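Local coordinates for putative uncharacterized protein (Cricetid herpesvirus 2, PDB 4ZKQ), which binds chemokines as a viral decoy receptor of a rodent gammaherpesvirus, probably keeping them from the host's own receptors, at residues 278-286 and 392-400; 51-60 and 175-186. All blocks are in the same frame, centred on the assembly; numbering follows the deposited sequence.

Contact 1: 278-286 and 392-400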
loop_
_atom_site.group_PDB
_atom_site.type_symbol
_atom_site.label_atom_id
_atom_site.label_comp_id
_atom_site.label_asym_id
_atom_site.label_seq_id
_atom_site.Cartn_x
_atom_site.Cartn_y
_atom_site.Cartn_z
ATOM N N CYS A 278 -21.411 4.463 15.657
ATOM C CA CYS A 278 -21.318 3.012 15.479
ATOM C C CYS A 278 -21.750 2.291 16.744
ATOM O O CYS A 278 -21.457 2.741 17.849
ATOM C CB CYS A 278 -19.890 2.581 15.134
ATOM S SG CYS A 278 -19.217 3.281 13.598
ATOM N N GLU A 279 -22.428 1.159 16.590
ATOM C CA GLU A 279 -22.697 0.304 17.733
ATOM C C GLU A 279 -21.384 -0.324 18.189
ATOM O O GLU A 279 -20.506 -0.599 17.371
ATOM C CB GLU A 279 -23.727 -0.770 17.381
ATOM C CG GLU A 279 -25.058 -0.217 16.919
ATOM C CD GLU A 279 -26.108 -1.299 16.774
ATOM O OE1 GLU A 279 -26.476 -1.919 17.799
ATOM O OE2 GLU A 279 -26.558 -1.536 15.633
ATOM N N GLU A 280 -21.242 -0.540 19.495
ATOM C CA GLU A 280 -20.006 -1.079 20.047
ATOM C C GLU A 280 -19.791 -2.518 19.606
ATOM O O GLU A 280 -18.669 -3.021 19.615
ATOM C CB GLU A 280 -20.022 -0.991 21.576
ATOM C CG GLU A 280 -19.951 0.432 22.106
ATOM C CD GLU A 280 -18.611 1.094 21.853
ATOM O OE1 GLU A 280 -17.580 0.384 21.842
ATOM O OE2 GLU A 280 -18.589 2.328 21.665
ATOM N N VAL A 281 -20.880 -3.175 19.229
ATOM C CA VAL A 281 -20.815 -4.499 18.638
ATOM C C VAL A 281 -21.623 -4.447 17.367
ATOM O O VAL A 281 -22.790 -4.061 17.376
ATOM C CB VAL A 281 -21.350 -5.579 19.576
ATOM C CG1 VAL A 281 -21.278 -6.947 18.909
ATOM C CG2 VAL A 281 -20.552 -5.572 20.847
ATOM N N THR A 282 -20.993 -4.808 16.260
ATOM C CA THR A 282 -21.634 -4.644 14.973
ATOM C C THR A 282 -22.688 -5.736 14.812
ATOM O O THR A 282 -22.415 -6.898 15.105
ATOM C CB THR A 282 -20.612 -4.696 13.832
ATOM O OG1 THR A 282 -19.519 -3.815 14.135
ATOM C CG2 THR A 282 -21.254 -4.278 12.523
ATOM N N PRO A 283 -23.903 -5.368 14.363
ATOM C CA PRO A 283 -24.954 -6.373 14.162
ATOM C C PRO A 283 -24.575 -7.457 13.160
ATOM O O PRO A 283 -24.072 -7.159 12.077
ATOM C CB PRO A 283 -26.130 -5.550 13.632
ATOM C CG PRO A 283 -25.890 -4.180 14.118
ATOM C CD PRO A 283 -24.400 -4.004 14.115
ATOM N N GLY A 284 -24.830 -8.706 13.526
ATOM C CA GLY A 284 -24.565 -9.830 12.651
ATOM C C GLY A 284 -25.337 -11.038 13.133
ATOM O O GLY A 284 -25.982 -10.983 14.178
ATOM N N ARG A 285 -25.277 -12.126 12.372
ATOM C CA ARG A 285 -25.930 -13.366 12.770
ATOM C C ARG A 285 -24.911 -14.317 13.380
ATOM O O ARG A 285 -23.923 -14.675 12.740
ATOM C CB ARG A 285 -26.622 -14.019 11.575
ATOM C CG ARG A 285 -27.750 -14.963 11.964
ATOM C CD ARG A 285 -28.438 -15.551 10.745
ATOM N NE ARG A 285 -27.605 -16.542 10.074
ATOM C CZ ARG A 285 -27.941 -17.166 8.950
ATOM N NH1 ARG A 285 -29.099 -16.902 8.358
ATOM N NH2 ARG A 285 -27.116 -18.054 8.413
ATOM N N TYR A 286 -25.156 -14.718 14.623
ATOM C CA TYR A 286 -24.261 -15.627 15.330
ATOM C C TYR A 286 -24.720 -17.074 15.176
ATOM O O TYR A 286 -25.901 -17.380 15.334
ATOM C CB TYR A 286 -24.184 -15.253 16.811
ATOM C CG TYR A 286 -23.624 -13.869 17.057
ATOM C CD1 TYR A 286 -24.392 -12.735 16.821
ATOM C CD2 TYR A 286 -22.328 -13.694 17.524
ATOM C CE1 TYR A 286 -23.884 -11.467 17.042
ATOM C CE2 TYR A 286 -21.812 -12.431 17.749
ATOM C CZ TYR A 286 -22.594 -11.322 17.507
ATOM O OH TYR A 286 -22.081 -10.067 17.730
ATOM N N ARG A 392 -15.351 -1.476 5.458
ATOM C CA ARG A 392 -16.335 -1.837 6.468
ATOM C C ARG A 392 -15.646 -2.377 7.706
ATOM O O ARG A 392 -14.928 -3.373 7.643
ATOM C CB ARG A 392 -17.321 -2.867 5.915
ATOM C CG ARG A 392 -18.133 -2.322 4.767
ATOM C CD ARG A 392 -19.174 -3.292 4.261
ATOM N NE ARG A 392 -19.748 -2.821 3.002
ATOM C CZ ARG A 392 -20.840 -2.069 2.896
ATOM N NH1 ARG A 392 -21.512 -1.686 3.977
ATOM N NH2 ARG A 392 -21.265 -1.699 1.697
ATOM N N GLU A 393 -15.852 -1.690 8.824
ATOM C CA GLU A 393 -15.310 -2.116 10.104
ATOM C C GLU A 393 -16.347 -2.953 10.830
ATOM O O GLU A 393 -17.542 -2.643 10.796
ATOM C CB GLU A 393 -14.900 -0.904 10.953
ATOM C CG GLU A 393 -13.733 -0.117 10.374
ATOM C CD GLU A 393 -13.340 1.090 11.208
ATOM O OE1 GLU A 393 -13.683 1.140 12.410
ATOM O OE2 GLU A 393 -12.681 1.994 10.654
ATOM N N TYR A 394 -15.877 -4.017 11.478
ATOM C CA TYR A 394 -16.725 -4.881 12.284
ATOM C C TYR A 394 -16.121 -5.028 13.668
ATOM O O TYR A 394 -14.933 -5.335 13.811
ATOM C CB TYR A 394 -16.901 -6.250 11.627
ATOM C CG TYR A 394 -17.610 -6.188 10.296
ATOM C CD1 TYR A 394 -18.989 -6.272 10.228
ATOM C CD2 TYR A 394 -16.900 -6.046 9.109
ATOM C CE1 TYR A 394 -19.647 -6.217 9.032
ATOM C CE2 TYR A 394 -17.553 -5.990 7.896
ATOM C CZ TYR A 394 -18.934 -6.075 7.868
ATOM O OH TYR A 394 -19.628 -6.019 6.687
ATOM N N TYR A 395 -16.945 -4.776 14.681
ATOM C CA TYR A 395 -16.535 -4.877 16.077
ATOM C C TYR A 395 -17.173 -6.126 16.660
ATOM O O TYR A 395 -18.401 -6.243 16.731
ATOM C CB TYR A 395 -16.941 -3.621 16.855
ATOM C CG TYR A 395 -16.590 -2.348 16.125
ATOM C CD1 TYR A 395 -15.307 -2.139 15.643
ATOM C CD2 TYR A 395 -17.544 -1.371 15.886
ATOM C CE1 TYR A 395 -14.980 -0.990 14.960
ATOM C CE2 TYR A 395 -17.226 -0.214 15.201
ATOM C CZ TYR A 395 -15.940 -0.031 14.739
ATOM O OH TYR A 395 -15.610 1.116 14.054
ATOM N N LEU A 396 -16.322 -7.072 17.037
ATOM C CA LEU A 396 -16.758 -8.375 17.516
ATOM C C LEU A 396 -16.810 -8.421 19.037
ATOM O O LEU A 396 -16.089 -7.687 19.710
ATOM C CB LEU A 396 -15.812 -9.470 17.014
ATOM C CG LEU A 396 -15.940 -9.964 15.574
ATOM C CD1 LEU A 396 -15.685 -8.855 14.576
ATOM C CD2 LEU A 396 -14.976 -11.121 15.342
ATOM N N ASP A 397 -17.666 -9.288 19.568
ATOM C CA ASP A 397 -17.635 -9.633 20.988
ATOM C C ASP A 397 -17.315 -11.120 21.135
ATOM O O ASP A 397 -17.514 -11.712 22.193
ATOM C CB ASP A 397 -18.959 -9.282 21.675
ATOM C CG ASP A 397 -20.170 -9.819 20.934
ATOM O OD1 ASP A 397 -20.001 -10.665 20.031
ATOM O OD2 ASP A 397 -21.298 -9.393 21.263
ATOM N N ARG A 398 -16.823 -11.709 20.049
ATOM C CA ARG A 398 -16.271 -13.057 20.057
ATOM C C ARG A 398 -14.776 -12.951 19.815
ATOM O O ARG A 398 -14.307 -11.966 19.242
ATOM C CB ARG A 398 -16.916 -13.929 18.980
ATOM C CG ARG A 398 -18.422 -14.048 19.078
ATOM C CD ARG A 398 -18.838 -14.918 20.247
ATOM N NE ARG A 398 -20.262 -15.247 20.198
ATOM C CZ ARG A 398 -21.233 -14.496 20.712
ATOM N NH1 ARG A 398 -20.950 -13.356 21.333
ATOM N NH2 ARG A 398 -22.495 -14.890 20.609
ATOM N N VAL A 399 -14.023 -13.956 20.247
ATOM C CA VAL A 399 -12.595 -13.975 19.975
ATOM C C VAL A 399 -12.396 -14.589 18.592
ATOM O O VAL A 399 -12.934 -15.653 18.283
ATOM C CB VAL A 399 -11.801 -14.747 21.065
ATOM C CG1 VAL A 399 -12.047 -16.253 20.988
ATOM C CG2 VAL A 399 -10.315 -14.435 20.960
ATOM N N LEU A 400 -11.653 -13.882 17.749
ATOM C CA LEU A 400 -11.396 -14.330 16.389
ATOM C C LEU A 400 -10.543 -15.591 16.411
ATOM O O LEU A 400 -9.681 -15.742 17.277
ATOM C CB LEU A 400 -10.695 -13.226 15.595
ATOM C CG LEU A 400 -10.597 -13.409 14.084
ATOM C CD1 LEU A 400 -11.953 -13.208 13.462
ATOM C CD2 LEU A 400 -9.586 -12.436 13.501
HETATM O O HOH W 1 -20.291 -8.164 15.699
#

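Contact 2: 51-60 and 175-186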
loop_
_atom_site.group_PDB
_atom_site.type_symbol
_atom_site.label_atom_id
_atom_site.label_comp_id
_atom_site.label_asym_id
_atom_site.label_seq_id
_atom_site.Cartn_x
_atom_site.Cartn_y
_atom_site.Cartn_z
ATOM N N THR A 51 2.647 -10.699 -10.967
ATOM C CA THR A 51 2.597 -10.697 -9.494
ATOM C C THR A 51 1.749 -9.601 -8.835
ATOM O O THR A 51 1.572 -9.620 -7.617
ATOM C CB THR A 51 4.028 -10.599 -8.907
ATOM O OG1 THR A 51 4.595 -9.313 -9.192
ATOM C CG2 THR A 51 4.918 -11.698 -9.495
ATOM N N CYS A 52 1.217 -8.668 -9.619
ATOM C CA CYS A 52 0.379 -7.598 -9.073
ATOM C C CYS A 52 -1.111 -7.900 -9.185
ATOM O O CYS A 52 -1.572 -8.374 -10.216
ATOM C CB CYS A 52 0.687 -6.281 -9.789
ATOM S SG CYS A 52 2.344 -5.606 -9.441
ATOM N N ASP A 53 -1.857 -7.595 -8.123
ATOM C CA ASP A 53 -3.310 -7.757 -8.113
ATOM C C ASP A 53 -3.991 -6.404 -8.249
ATOM O O ASP A 53 -5.167 -6.315 -8.594
ATOM C CB ASP A 53 -3.752 -8.473 -6.832
ATOM C CG ASP A 53 -3.157 -9.862 -6.718
ATOM O OD1 ASP A 53 -3.507 -10.709 -7.566
ATOM O OD2 ASP A 53 -2.324 -10.104 -5.811
ATOM N N LYS A 54 -3.220 -5.350 -8.017
ATOM C CA LYS A 54 -3.721 -3.997 -8.089
ATOM C C LYS A 54 -2.542 -3.076 -8.367
ATOM O O LYS A 54 -1.427 -3.361 -7.930
ATOM C CB LYS A 54 -4.426 -3.638 -6.778
ATOM C CG LYS A 54 -4.497 -2.165 -6.450
ATOM C CD LYS A 54 -5.287 -1.939 -5.164
ATOM C CE LYS A 54 -4.974 -0.593 -4.564
ATOM N NZ LYS A 54 -5.924 -0.224 -3.489
ATOM N N ILE A 55 -2.774 -1.986 -9.093
ATOM C CA ILE A 55 -1.702 -1.038 -9.352
ATOM C C ILE A 55 -2.191 0.412 -9.303
ATOM O O ILE A 55 -3.258 0.746 -9.809
ATOM C CB ILE A 55 -1.026 -1.328 -10.702
ATOM C CG1 ILE A 55 0.239 -0.473 -10.855
ATOM C CG2 ILE A 55 -1.997 -1.122 -11.861
ATOM C CD1 ILE A 55 1.155 -0.964 -11.949
ATOM N N THR A 56 -1.392 1.248 -8.650
ATOM C CA THR A 56 -1.657 2.674 -8.530
ATOM C C THR A 56 -0.631 3.401 -9.380
ATOM O O THR A 56 0.548 3.066 -9.340
ATOM C CB THR A 56 -1.570 3.145 -7.068
ATOM O OG1 THR A 56 -2.669 2.600 -6.322
ATOM C CG2 THR A 56 -1.605 4.683 -6.958
ATOM N N TYR A 57 -1.089 4.366 -10.174
ATOM C CA TYR A 57 -0.208 5.151 -11.029
ATOM C C TYR A 57 0.041 6.527 -10.413
ATOM O O TYR A 57 -0.872 7.139 -9.857
ATOM C CB TYR A 57 -0.812 5.315 -12.425
ATOM C CG TYR A 57 -1.236 4.031 -13.078
ATOM C CD1 TYR A 57 -0.322 3.250 -13.777
ATOM C CD2 TYR A 57 -2.555 3.596 -13.011
ATOM C CE1 TYR A 57 -0.710 2.068 -14.383
ATOM C CE2 TYR A 57 -2.948 2.417 -13.611
ATOM C CZ TYR A 57 -2.023 1.659 -14.296
ATOM O OH TYR A 57 -2.411 0.485 -14.906
ATOM N N GLY A 58 1.273 7.011 -10.503
ATOM C CA GLY A 58 1.591 8.335 -9.992
ATOM C C GLY A 58 2.866 8.918 -10.571
ATOM O O GLY A 58 3.538 8.284 -11.378
ATOM N N PRO A 59 3.197 10.153 -10.170
ATOM C CA PRO A 59 4.378 10.861 -10.651
ATOM C C PRO A 59 5.607 10.600 -9.789
ATOM O O PRO A 59 5.510 10.672 -8.566
ATOM C CB PRO A 59 3.955 12.331 -10.546
ATOM C CG PRO A 59 3.102 12.352 -9.318
ATOM C CD PRO A 59 2.392 10.998 -9.272
ATOM N N LEU A 60 6.741 10.327 -10.424
ATOM C CA LEU A 60 8.013 10.241 -9.717
ATOM C C LEU A 60 8.609 11.636 -9.589
ATOM O O LEU A 60 8.970 12.245 -10.591
ATOM C CB LEU A 60 8.982 9.318 -10.453
ATOM C CG LEU A 60 10.362 9.126 -9.813
ATOM C CD1 LEU A 60 10.260 8.616 -8.374
ATOM C CD2 LEU A 60 11.167 8.171 -10.660
ATOM N N GLY A 175 -0.706 -8.721 -4.057
ATOM C CA GLY A 175 0.329 -7.888 -4.634
ATOM C C GLY A 175 -0.201 -6.499 -4.915
ATOM O O GLY A 175 -0.897 -6.273 -5.910
ATOM N N VAL A 176 0.119 -5.567 -4.027
ATOM C CA VAL A 176 -0.349 -4.197 -4.151
ATOM C C VAL A 176 0.782 -3.334 -4.681
ATOM O O VAL A 176 1.765 -3.080 -3.990
ATOM C CB VAL A 176 -0.855 -3.664 -2.812
ATOM C CG1 VAL A 176 -1.326 -2.238 -2.952
ATOM C CG2 VAL A 176 -1.989 -4.538 -2.325
ATOM N N CYS A 177 0.630 -2.883 -5.919
ATOM C CA CYS A 177 1.736 -2.269 -6.626
ATOM C C CYS A 177 1.529 -0.797 -6.912
ATOM O O CYS A 177 0.404 -0.298 -6.933
ATOM C CB CYS A 177 1.984 -3.022 -7.924
ATOM S SG CYS A 177 2.362 -4.755 -7.599
ATOM N N SER A 178 2.631 -0.093 -7.123
ATOM C CA SER A 178 2.558 1.300 -7.514
ATOM C C SER A 178 3.638 1.585 -8.537
ATOM O O SER A 178 4.760 1.097 -8.422
ATOM C CB SER A 178 2.695 2.215 -6.299
ATOM O OG SER A 178 3.911 1.989 -5.627
ATOM N N LEU A 179 3.278 2.363 -9.549
ATOM C CA LEU A 179 4.193 2.699 -10.628
ATOM C C LEU A 179 4.332 4.207 -10.714
ATOM O O LEU A 179 3.378 4.907 -11.050
ATOM C CB LEU A 179 3.715 2.107 -11.954
ATOM C CG LEU A 179 4.687 2.225 -13.133
ATOM C CD1 LEU A 179 5.999 1.538 -12.806
ATOM C CD2 LEU A 179 4.052 1.606 -14.370
ATOM N N TRP A 180 5.530 4.685 -10.384
ATOM C CA TRP A 180 5.835 6.109 -10.312
ATOM C C TRP A 180 6.702 6.465 -11.503
ATOM O O TRP A 180 7.850 6.047 -11.575
ATOM C CB TRP A 180 6.553 6.450 -9.001
ATOM C CG TRP A 180 5.831 5.913 -7.834
ATOM C CD1 TRP A 180 6.022 4.701 -7.240
ATOM C CD2 TRP A 180 4.762 6.543 -7.130
ATOM N NE1 TRP A 180 5.139 4.538 -6.202
ATOM C CE2 TRP A 180 4.352 5.661 -6.112
ATOM C CE3 TRP A 180 4.108 7.777 -7.257
ATOM C CZ2 TRP A 180 3.327 5.960 -5.230
ATOM C CZ3 TRP A 180 3.092 8.078 -6.377
ATOM C CH2 TRP A 180 2.707 7.172 -5.379
ATOM N N LYS A 181 6.133 7.214 -12.446
ATOM C CA LYS A 181 6.839 7.581 -13.670
ATOM C C LYS A 181 7.223 9.051 -13.676
ATOM O O LYS A 181 6.461 9.913 -13.236
ATOM C CB LYS A 181 5.986 7.286 -14.905
ATOM C CG LYS A 181 5.623 5.833 -15.086
ATOM C CD LYS A 181 5.018 5.604 -16.464
ATOM C CE LYS A 181 4.162 4.355 -16.491
ATOM N NZ LYS A 181 2.753 4.615 -16.069
ATOM N N ALA A 182 8.419 9.334 -14.171
ATOM C CA ALA A 182 8.831 10.708 -14.361
ATOM C C ALA A 182 7.911 11.316 -15.421
ATOM O O ALA A 182 7.641 10.691 -16.442
ATOM C CB ALA A 182 10.283 10.791 -14.788
ATOM N N ASN A 183 7.423 12.519 -15.158
ATOM C CA ASN A 183 6.500 13.197 -16.071
ATOM C C ASN A 183 5.196 12.429 -16.318
ATOM O O ASN A 183 4.570 12.581 -17.366
ATOM C CB ASN A 183 7.189 13.474 -17.409
ATOM C CG ASN A 183 8.327 14.472 -17.278
ATOM O OD1 ASN A 183 8.225 15.443 -16.533
ATOM N ND2 ASN A 183 9.415 14.235 -18.000
ATOM N N ASP A 184 4.783 11.615 -15.352
ATOM C CA ASP A 184 3.444 11.043 -15.379
ATOM C C ASP A 184 2.430 12.180 -15.437
ATOM O O ASP A 184 2.663 13.256 -14.882
ATOM C CB ASP A 184 3.190 10.178 -14.145
ATOM C CG ASP A 184 2.020 9.250 -14.330
ATOM O OD1 ASP A 184 0.880 9.661 -14.032
ATOM O OD2 ASP A 184 2.241 8.112 -14.785
ATOM N N SER A 185 1.298 11.954 -16.094
ATOM C CA SER A 185 0.288 13.002 -16.217
ATOM C C SER A 185 -0.360 13.320 -14.872
ATOM O O SER A 185 -0.892 14.412 -14.673
ATOM C CB SER A 185 -0.794 12.593 -17.218
ATOM O OG SER A 185 -1.551 11.508 -16.721
ATOM N N ARG A 186 -0.306 12.368 -13.948
ATOM C CA ARG A 186 -0.976 12.513 -12.652
ATOM C C ARG A 186 -0.159 13.356 -11.673
ATOM O O ARG A 186 0.094 12.949 -10.540
ATOM C CB ARG A 186 -1.251 11.132 -12.063
ATOM C CG ARG A 186 -2.048 10.249 -13.008
ATOM C CD ARG A 186 -2.077 8.807 -12.541
ATOM N NE ARG A 186 -2.815 7.934 -13.452
ATOM C CZ ARG A 186 -2.339 7.492 -14.612
ATOM N NH1 ARG A 186 -1.132 7.857 -15.015
ATOM N NH2 ARG A 186 -3.069 6.685 -15.368
HETATM O O HOH W 2 -1.872 0.219 -5.387
HETATM O O HOH W 3 7.255 13.651 -12.323
#

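Contact 1: 278-286 and 392-400
Thr282 and Tyr395 grip each other through two bonds. The Thr282 hydroxyl takes the backbone N-H of Tyr395 in an almost straight bond (OG1 to N 2.8 Å, 173° at the hydrogen), while Thr282 N donates to Tyr395 O, in the carbonyl plane and on a lone pair, at 3.0 Å. The threonine torsion, with OG1 beside its own backbone N (chi1 -49°), serves both ends: the hydroxyl faces the strand and the methyl CG2 lies 3.8 Å from Tyr394 CD1. The Tyr395 ring runs back along 278-280, its CD2-CE2 edge meeting Glu279 O and Cys278 CB near the ring plane, and its hydroxyl is hydrogen-bonded to Glu393 OE1. Further along, the guanidinium of Arg398 has Tyr286 CD2 over one face, 3.2 Å above the plane and toward the rim, the two planes being 36° apart. A bend at chi2 brings Arg398 back so that NH1 also forms a salt bridge with Asp397 OD1. Both Tyr286 and Arg398 are poorly ordered. The other carboxylate oxygen, Asp397 OD2, touches Val281 CG1 at 3.4 Å, and a water bridges Thr282 O and Tyr395 O. Cys278 is disulfide-bonded to Cys223, and Tyr394 packs on Tyr293. This is a surface contact in a beta-rich fold, where the loop leading into strand 285-286 is tied to the end of strand 388-395 by one side-chain-to-backbone and one backbone hydrogen bond.

Contact 2: 51-60 and 175-186
A disulfide, Cys52 SG to Cys177 SG 2.0 Å with chi3 -93°, links the residue just after helix 44-51 to strand 175-181. Beside it Asp53 and Gly175 exchange bonds: Asp53 N donates to Gly175 O, which also accepts from Lys54 N, and Gly175 N reaches Asp53 OD2 on its anti lone pair at 2.8 Å. Gly175 has no side chain, and a CB there would collide with Thr51 O and crowd Cys52 CA. From here strands 54-59 and 175-181 run parallel, 20° apart, in the mixed sheet of the N-terminal half, with N-H and C=O groups alternating from Cys177 N to Lys54 O through to Leu60 N and Lys181 O. Ile55 and Leu179 lie side by side on one face, CD1 to CB 4.0 Å. On the other face Gly58 allows the Trp180 indole to lie across the backbone, CZ3 3.9 Å from Gly58 CA, with Pro59 O at the ring edge. Past the strands, the extended Arg186 lays its guanidinium against Tyr57, whose CB sits 3.3 Å above the centre of the plane. Asp184 fixes that group: OD1 takes Arg186 NH1 on its syn lone pair at 2.9 Å and also Arg186 N, making an Asx turn. Farther out, Arg186 NE is hydrogen-bonded to Thr23 OG1 and Tyr57 OH to Asp25 OD2, Asp53 OD1 pairs with Arg29, and Lys54 forms salt bridges with Glu384 and Asp78.

Overall arrangement
From the N terminus, the chain passes strand 23-26 and helix 44-51 before entering strand 54-59. Contact 2 closes after the next 114 residues, which carry most of the N-terminal sheets, when strand 175-181 comes to lie between 54-59 and 161-169. Contact 1 opens at 278-286 and closes a second loop of 105 residues when the chain reaches strand 388-395 and its C-terminal tail. The two loops follow in series, neither nested nor crossed. Contact 2 is buried, its centre about 11 Å from the centre of the chain; contact 1 lies at the surface, the two centres about 35 Å apart, joining the loop before edge strand 285-286 of one C-terminal sheet to strand 388-395 of another.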